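PDB 2CVZ: 3-hydroxyisobutyrate dehydrogenase, which catalyses the NADP-dependent oxidation of 3-hydroxyisobutyrate, a step of valine catabolism. Local coordinates for residues L9-A21 and V116-L128. Numbering follows the deposited sequence.
With NDP (NADPH dihydro-nicotinamide-adenine-dinucleotide phosphate), chain G.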
ATOM      1  N   LEU C   9     -22.857  29.046   8.227  1.00 20.16           N
ATOM      2  CA  LEU C   9     -21.781  30.020   8.366  1.00 20.08           C
ATOM      3  C   LEU C   9     -20.585  29.433   9.107  1.00 21.29           C
ATOM      4  O   LEU C   9     -20.241  29.876  10.203  1.00 21.41           O
ATOM      5  CB  LEU C   9     -22.304  31.261   9.100  1.00 19.34           C
ATOM      6  CG  LEU C   9     -23.578  31.866   8.501  1.00 19.36           C
ATOM      7  CD1 LEU C   9     -24.045  33.038   9.353  1.00 19.65           C
ATOM      8  CD2 LEU C   9     -23.310  32.321   7.068  1.00 20.38           C
ATOM      9  N   GLY C  10     -19.947  28.438   8.499  1.00 21.05           N
ATOM     10  CA  GLY C  10     -18.797  27.805   9.120  1.00 20.93           C
ATOM     11  C   GLY C  10     -17.476  28.422   8.704  1.00 21.05           C
ATOM     12  O   GLY C  10     -17.429  29.580   8.284  1.00 20.89           O
ATOM     13  N   ALA C  11     -16.399  27.651   8.824  1.00 18.94           N
ATOM     14  CA  ALA C  11     -15.069  28.125   8.461  1.00 20.10           C
ATOM     15  C   ALA C  11     -15.103  28.698   7.051  1.00 19.94           C
ATOM     16  O   ALA C  11     -14.506  29.735   6.774  1.00 19.15           O
ATOM     17  CB  ALA C  11     -14.069  26.981   8.532  1.00 19.69           C
HETATM   18  N   MSE C  12     -15.817  28.010   6.169  1.00 18.82           N
HETATM   19  CA  MSE C  12     -15.941  28.433   4.781  1.00 19.71           C
HETATM   20  C   MSE C  12     -17.147  29.332   4.542  1.00 19.71           C
HETATM   21  O   MSE C  12     -17.028  30.387   3.918  1.00 20.10           O
HETATM   22  CB  MSE C  12     -16.050  27.213   3.866  1.00 20.22           C
HETATM   23  CG  MSE C  12     -14.816  26.341   3.834  1.00 19.87           C
HETATM   24 SE   MSE C  12     -13.251  27.273   3.182  1.00 26.35          SE
HETATM   25  CE  MSE C  12     -13.791  27.468   1.341  1.00 18.41           C
ATOM     26  N   GLY C  13     -18.306  28.906   5.038  1.00 19.04           N
ATOM     27  CA  GLY C  13     -19.530  29.662   4.843  1.00 19.60           C
ATOM     28  C   GLY C  13     -19.544  31.092   5.349  1.00 19.82           C
ATOM     29  O   GLY C  13     -20.072  31.984   4.686  1.00 18.64           O
ATOM     30  N   TYR C  14     -18.977  31.318   6.528  1.00 20.25           N
ATOM     31  CA  TYR C  14     -18.959  32.661   7.100  1.00 20.55           C
ATOM     32  C   TYR C  14     -18.333  33.674   6.130  1.00 20.37           C
ATOM     33  O   TYR C  14     -18.994  34.627   5.712  1.00 21.13           O
ATOM     34  CB  TYR C  14     -18.205  32.650   8.437  1.00 20.93           C
ATOM     35  CG  TYR C  14     -18.419  33.890   9.281  1.00 21.94           C
ATOM     36  CD1 TYR C  14     -19.554  34.028  10.084  1.00 22.39           C
ATOM     37  CD2 TYR C  14     -17.493  34.930   9.265  1.00 22.59           C
ATOM     38  CE1 TYR C  14     -19.755  35.180  10.855  1.00 22.92           C
ATOM     39  CE2 TYR C  14     -17.683  36.077  10.026  1.00 22.82           C
ATOM     40  CZ  TYR C  14     -18.812  36.198  10.817  1.00 23.09           C
ATOM     41  OH  TYR C  14     -18.991  37.341  11.561  1.00 24.29           O
ATOM     42  N   PRO C  15     -17.056  33.487   5.754  1.00 20.13           N
ATOM     43  CA  PRO C  15     -16.457  34.455   4.825  1.00 20.59           C
ATOM     44  C   PRO C  15     -17.123  34.463   3.446  1.00 20.37           C
ATOM     45  O   PRO C  15     -17.270  35.517   2.829  1.00 18.92           O
ATOM     46  CB  PRO C  15     -14.988  34.030   4.774  1.00 19.29           C
ATOM     47  CG  PRO C  15     -15.046  32.555   5.062  1.00 20.88           C
ATOM     48  CD  PRO C  15     -16.064  32.479   6.171  1.00 19.92           C
HETATM   49  N   MSE C  16     -17.530  33.290   2.967  1.00 20.29           N
HETATM   50  CA  MSE C  16     -18.186  33.199   1.665  1.00 19.03           C
HETATM   51  C   MSE C  16     -19.442  34.056   1.627  1.00 19.45           C
HETATM   52  O   MSE C  16     -19.660  34.822   0.682  1.00 18.78           O
HETATM   53  CB  MSE C  16     -18.547  31.747   1.355  1.00 19.52           C
HETATM   54  CG  MSE C  16     -17.355  30.888   0.999  1.00 18.05           C
HETATM   55 SE   MSE C  16     -17.847  29.024   0.849  1.00 19.13          SE
HETATM   56  CE  MSE C  16     -18.832  29.100  -0.802  1.00 15.92           C
ATOM     57  N   ALA C  17     -20.271  33.922   2.658  1.00 17.99           N
ATOM     58  CA  ALA C  17     -21.505  34.688   2.743  1.00 18.36           C
ATOM     59  C   ALA C  17     -21.171  36.165   2.909  1.00 18.24           C
ATOM     60  O   ALA C  17     -21.982  37.031   2.589  1.00 18.87           O
ATOM     61  CB  ALA C  17     -22.347  34.202   3.916  1.00 18.20           C
ATOM     62  N   GLY C  18     -19.976  36.444   3.421  1.00 18.90           N
ATOM     63  CA  GLY C  18     -19.561  37.824   3.600  1.00 20.23           C
ATOM     64  C   GLY C  18     -19.416  38.510   2.254  1.00 21.36           C
ATOM     65  O   GLY C  18     -19.827  39.661   2.081  1.00 21.08           O
ATOM     66  N   HIS C  19     -18.826  37.808   1.292  1.00 19.54           N
ATOM     67  CA  HIS C  19     -18.657  38.373  -0.041  1.00 20.49           C
ATOM     68  C   HIS C  19     -20.015  38.639  -0.676  1.00 20.60           C
ATOM     69  O   HIS C  19     -20.216  39.670  -1.321  1.00 21.67           O
ATOM     70  CB  HIS C  19     -17.822  37.434  -0.911  1.00 20.97           C
ATOM     71  CG  HIS C  19     -16.366  37.455  -0.568  1.00 22.16           C
ATOM     72  ND1 HIS C  19     -15.552  38.526  -0.868  1.00 22.91           N
ATOM     73  CD2 HIS C  19     -15.595  36.574   0.112  1.00 20.39           C
ATOM     74  CE1 HIS C  19     -14.341  38.305  -0.386  1.00 24.16           C
ATOM     75  NE2 HIS C  19     -14.342  37.126   0.214  1.00 22.46           N
ATOM     76  N   LEU C  20     -20.951  37.716  -0.479  1.00 19.67           N
ATOM     77  CA  LEU C  20     -22.293  37.880  -1.023  1.00 19.27           C
ATOM     78  C   LEU C  20     -23.002  39.066  -0.374  1.00 18.34           C
ATOM     79  O   LEU C  20     -23.661  39.848  -1.051  1.00 19.04           O
ATOM     80  CB  LEU C  20     -23.129  36.620  -0.780  1.00 21.67           C
ATOM     81  CG  LEU C  20     -22.755  35.345  -1.537  1.00 21.55           C
ATOM     82  CD1 LEU C  20     -23.597  34.189  -1.021  1.00 22.81           C
ATOM     83  CD2 LEU C  20     -22.983  35.547  -3.028  1.00 23.16           C
ATOM     84  N   ALA C  21     -22.859  39.188   0.943  1.00 18.17           N
ATOM     85  CA  ALA C  21     -23.513  40.255   1.695  1.00 18.25           C
ATOM     86  C   ALA C  21     -23.109  41.669   1.287  1.00 18.18           C
ATOM     87  O   ALA C  21     -23.914  42.595   1.373  1.00 18.46           O
ATOM     88  CB  ALA C  21     -23.275  40.056   3.195  1.00 18.30           C
ATOM     89  N   VAL C 116     -16.068  23.927  -3.549  1.00 17.92           N
ATOM     90  CA  VAL C 116     -14.984  24.864  -3.812  1.00 18.38           C
ATOM     91  C   VAL C 116     -13.618  24.435  -3.295  1.00 17.92           C
ATOM     92  O   VAL C 116     -13.492  23.478  -2.537  1.00 17.65           O
ATOM     93  CB  VAL C 116     -15.318  26.238  -3.190  1.00 19.57           C
ATOM     94  CG1 VAL C 116     -16.619  26.780  -3.781  1.00 19.62           C
ATOM     95  CG2 VAL C 116     -15.460  26.099  -1.678  1.00 20.59           C
ATOM     96  N   SER C 117     -12.592  25.161  -3.724  1.00 17.93           N
ATOM     97  CA  SER C 117     -11.233  24.902  -3.280  1.00 19.23           C
ATOM     98  C   SER C 117     -10.532  26.239  -3.109  1.00 19.75           C
ATOM     99  O   SER C 117     -10.777  27.175  -3.871  1.00 19.37           O
ATOM    100  CB  SER C 117     -10.477  24.044  -4.290  1.00 19.43           C
ATOM    101  OG  SER C 117      -9.210  23.681  -3.763  1.00 21.82           O
ATOM    102  N   GLY C 118      -9.666  26.325  -2.104  1.00 20.18           N
ATOM    103  CA  GLY C 118      -8.948  27.557  -1.842  1.00 20.65           C
ATOM    104  C   GLY C 118      -8.726  27.753  -0.355  1.00 21.74           C
ATOM    105  O   GLY C 118      -7.941  28.607   0.059  1.00 22.22           O
ATOM    106  N   GLY C 119      -9.423  26.959   0.453  1.00 21.71           N
ATOM    107  CA  GLY C 119      -9.278  27.060   1.896  1.00 21.07           C
ATOM    108  C   GLY C 119      -9.923  28.304   2.477  1.00 20.56           C
ATOM    109  O   GLY C 119     -10.548  29.085   1.757  1.00 21.85           O
ATOM    110  N   THR C 120      -9.781  28.491   3.786  1.00 19.54           N
ATOM    111  CA  THR C 120     -10.365  29.654   4.435  1.00 19.05           C
ATOM    112  C   THR C 120      -9.728  30.943   3.928  1.00 19.64           C
ATOM    113  O   THR C 120     -10.384  31.985   3.874  1.00 20.13           O
ATOM    114  CB  THR C 120     -10.228  29.572   5.975  1.00 18.99           C
ATOM    115  OG1 THR C 120      -8.860  29.336   6.331  1.00 19.58           O
ATOM    116  CG2 THR C 120     -11.094  28.445   6.525  1.00 20.57           C
ATOM    117  N   SER C 121      -8.457  30.874   3.542  1.00 20.86           N
ATOM    118  CA  SER C 121      -7.761  32.056   3.037  1.00 22.63           C
ATOM    119  C   SER C 121      -8.357  32.479   1.696  1.00 22.49           C
ATOM    120  O   SER C 121      -8.489  33.672   1.412  1.00 22.99           O
ATOM    121  CB  SER C 121      -6.268  31.768   2.865  1.00 23.55           C
ATOM    122  OG  SER C 121      -6.053  30.762   1.890  1.00 28.97           O
ATOM    123  N   GLY C 122      -8.713  31.495   0.874  1.00 20.94           N
ATOM    124  CA  GLY C 122      -9.303  31.792  -0.418  1.00 19.94           C
ATOM    125  C   GLY C 122     -10.699  32.347  -0.231  1.00 20.53           C
ATOM    126  O   GLY C 122     -11.132  33.243  -0.957  1.00 19.88           O
ATOM    127  N   ALA C 123     -11.410  31.811   0.756  1.00 18.97           N
ATOM    128  CA  ALA C 123     -12.761  32.260   1.049  1.00 20.33           C
ATOM    129  C   ALA C 123     -12.740  33.718   1.501  1.00 20.33           C
ATOM    130  O   ALA C 123     -13.586  34.516   1.100  1.00 21.37           O
ATOM    131  CB  ALA C 123     -13.373  31.386   2.132  1.00 19.88           C
ATOM    132  N   GLU C 124     -11.768  34.063   2.339  1.00 21.48           N
ATOM    133  CA  GLU C 124     -11.652  35.426   2.844  1.00 22.94           C
ATOM    134  C   GLU C 124     -11.279  36.392   1.721  1.00 22.90           C
ATOM    135  O   GLU C 124     -11.762  37.521   1.677  1.00 22.44           O
ATOM    136  CB  GLU C 124     -10.603  35.488   3.961  1.00 26.19           C
ATOM    137  CG  GLU C 124     -10.900  34.551   5.123  1.00 30.99           C
ATOM    138  CD  GLU C 124      -9.903  34.677   6.259  1.00 35.35           C
ATOM    139  OE1 GLU C 124      -8.692  34.816   5.983  1.00 37.38           O
ATOM    140  OE2 GLU C 124     -10.330  34.622   7.433  1.00 37.73           O
ATOM    141  N   ALA C 125     -10.428  35.937   0.809  1.00 22.72           N
ATOM    142  CA  ALA C 125      -9.995  36.765  -0.307  1.00 23.67           C
ATOM    143  C   ALA C 125     -11.042  36.818  -1.416  1.00 23.65           C
ATOM    144  O   ALA C 125     -11.031  37.729  -2.247  1.00 24.55           O
ATOM    145  CB  ALA C 125      -8.683  36.239  -0.863  1.00 23.50           C
ATOM    146  N   GLY C 126     -11.944  35.841  -1.429  1.00 22.86           N
ATOM    147  CA  GLY C 126     -12.967  35.798  -2.463  1.00 22.05           C
ATOM    148  C   GLY C 126     -12.379  35.327  -3.784  1.00 22.94           C
ATOM    149  O   GLY C 126     -12.797  35.760  -4.859  1.00 23.39           O
ATOM    150  N   THR C 127     -11.412  34.420  -3.701  1.00 21.68           N
ATOM    151  CA  THR C 127     -10.746  33.895  -4.888  1.00 21.71           C
ATOM    152  C   THR C 127     -10.914  32.386  -5.025  1.00 21.20           C
ATOM    153  O   THR C 127     -10.096  31.716  -5.657  1.00 20.15           O
ATOM    154  CB  THR C 127      -9.244  34.204  -4.837  1.00 22.55           C
ATOM    155  OG1 THR C 127      -8.693  33.654  -3.633  1.00 23.14           O
ATOM    156  CG2 THR C 127      -9.008  35.710  -4.857  1.00 23.81           C
ATOM    157  N   LEU C 128     -11.977  31.851  -4.434  1.00 19.76           N
ATOM    158  CA  LEU C 128     -12.223  30.417  -4.492  1.00 19.56           C
ATOM    159  C   LEU C 128     -12.435  29.898  -5.908  1.00 19.67           C
ATOM    160  O   LEU C 128     -12.927  30.614  -6.786  1.00 19.72           O
ATOM    161  CB  LEU C 128     -13.449  30.056  -3.649  1.00 18.78           C
ATOM    162  CG  LEU C 128     -13.341  30.249  -2.137  1.00 20.14           C
ATOM    163  CD1 LEU C 128     -14.701  29.997  -1.507  1.00 19.17           C
ATOM    164  CD2 LEU C 128     -12.290  29.304  -1.562  1.00 20.21           C
TER
HETATM  165  PA  NDP G1303     -17.347  23.889   9.628  1.00 22.75           P
HETATM  166  O1A NDP G1303     -16.554  25.043   9.958  1.00 21.81           O
HETATM  167  O2A NDP G1303     -17.332  22.615  10.431  1.00 23.93           O
HETATM  168  O5B NDP G1303     -18.886  24.436   9.506  1.00 22.87           O
HETATM  169  C5B NDP G1303     -19.948  23.515   9.228  1.00 23.18           C
HETATM  170  C4B NDP G1303     -21.182  24.404   9.189  1.00 24.39           C
HETATM  171  O4B NDP G1303     -22.304  23.509   8.959  1.00 24.01           O
HETATM  172  C3B NDP G1303     -21.492  25.207  10.411  1.00 24.49           C
HETATM  173  O3B NDP G1303     -22.065  26.479  10.011  1.00 24.41           O
HETATM  174  C2B NDP G1303     -22.503  24.412  11.144  1.00 24.72           C
HETATM  175  O2B NDP G1303     -23.323  25.074  12.110  1.00 25.08           O
HETATM  176  C1B NDP G1303     -23.227  23.762  10.006  1.00 24.08           C
HETATM  177  N9A NDP G1303     -23.915  22.506  10.411  1.00 24.46           N
HETATM  178  C8A NDP G1303     -23.346  21.302  10.889  1.00 25.81           C
HETATM  179  N7A NDP G1303     -24.281  20.406  11.139  1.00 25.49           N
HETATM  180  C5A NDP G1303     -25.476  20.998  10.836  1.00 26.48           C
HETATM  181  C6A NDP G1303     -26.825  20.578  10.882  1.00 27.60           C
HETATM  182  N6A NDP G1303     -27.132  19.350  11.300  1.00 28.13           N
HETATM  183  N1A NDP G1303     -27.803  21.435  10.498  1.00 28.35           N
HETATM  184  C2A NDP G1303     -27.487  22.681  10.075  1.00 28.39           C
HETATM  185  N3A NDP G1303     -26.247  23.175   9.993  1.00 26.33           N
HETATM  186  C4A NDP G1303     -25.273  22.275  10.391  1.00 25.66           C
HETATM  187  O3  NDP G1303     -17.107  23.466   8.132  1.00 22.62           O
HETATM  188  PN  NDP G1303     -16.231  23.981   6.900  1.00 20.78           P
HETATM  189  O1N NDP G1303     -14.826  23.889   7.311  1.00 21.88           O
HETATM  190  O2N NDP G1303     -16.845  25.308   6.561  1.00 20.81           O
HETATM  191  O5D NDP G1303     -16.675  22.942   5.773  1.00 20.45           O
HETATM  192  C5D NDP G1303     -18.037  22.908   5.233  1.00 20.64           C
HETATM  193  C4D NDP G1303     -17.964  22.176   3.859  1.00 21.04           C
HETATM  194  O4D NDP G1303     -16.963  22.825   3.079  1.00 19.95           O
HETATM  195  C3D NDP G1303     -17.486  20.727   4.002  1.00 19.99           C
HETATM  196  O3D NDP G1303     -18.217  19.903   3.082  1.00 18.80           O
HETATM  197  C2D NDP G1303     -16.007  20.790   3.727  1.00 20.76           C
HETATM  198  O2D NDP G1303     -15.530  19.500   3.383  1.00 20.96           O
HETATM  199  C1D NDP G1303     -16.047  21.859   2.557  1.00 20.21           C
HETATM  200  N1N NDP G1303     -14.752  22.564   2.307  1.00 20.05           N
HETATM  201  C2N NDP G1303     -13.980  22.977   3.429  1.00 20.60           C
HETATM  202  C3N NDP G1303     -12.737  23.672   3.135  1.00 20.96           C
HETATM  203  C7N NDP G1303     -11.883  24.143   4.230  1.00 21.74           C
HETATM  204  O7N NDP G1303     -10.682  24.448   4.077  1.00 20.74           O
HETATM  205  N7N NDP G1303     -12.386  24.279   5.471  1.00 18.82           N
HETATM  206  C4N NDP G1303     -12.382  23.888   1.796  1.00 20.99           C
HETATM  207  C5N NDP G1303     -13.143  23.480   0.739  1.00 21.52           C
HETATM  208  C6N NDP G1303     -14.328  22.819   0.991  1.00 21.04           C
HETATM  209  P2B NDP G1303     -22.861  25.429  13.550  1.00 25.79           P
HETATM  210  O1X NDP G1303     -24.134  25.483  14.295  1.00 24.99           O
HETATM  211  O2X NDP G1303     -22.139  26.730  13.509  1.00 26.53           O
HETATM  212  O3X NDP G1303     -21.950  24.324  14.085  1.00 24.28           O
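Met12, a selenomethionine, turns the same way at all three torsions (chi1 -65°, chi2 -61°, chi3 -69°), and this curl carries its CE between Val116, Ala123 and Leu128. It belongs to the glycine-rich turn of a Rossmann-type dinucleotide-binding fold, between Gly10 and Gly13, and the helix that follows runs nearly parallel to helix 119-125, the axes of 13-21 and 119-125 coming within 8.0 Å. CE of Met12 lies 3.7 Å from CG2 of Val116 and equally far from CD2 of Leu128, while CG of Met12 rests against C2N and C3N of the nicotinamide, 3.5 Å from each. The same turn grips the pyrophosphate: Ala11 N gives NADPH O1A a nearly straight bond of 2.8 Å, and Met12 N bonds to O2N. One helical turn on, the Pro15 ring presses CG against CB of Ala123 at 3.6 Å, and Met16 lays CG beside CD1 of Leu128, the two side chains crossing at about a right angle. At the far end His19 meets the Schellman motif that closes helix 119-125. Its NE2 divides its proton between two carbonyls in weak, bent bonds, 2.9 Å to Ala123 O and 3.0 Å to Glu124 O. Replacing His19 by an alanine is likely to strip these carbonyls of their imidazole donor and uncover Gly126 CA. That CA packs over one face of the His19 ring, 3.6 Å from its centroid.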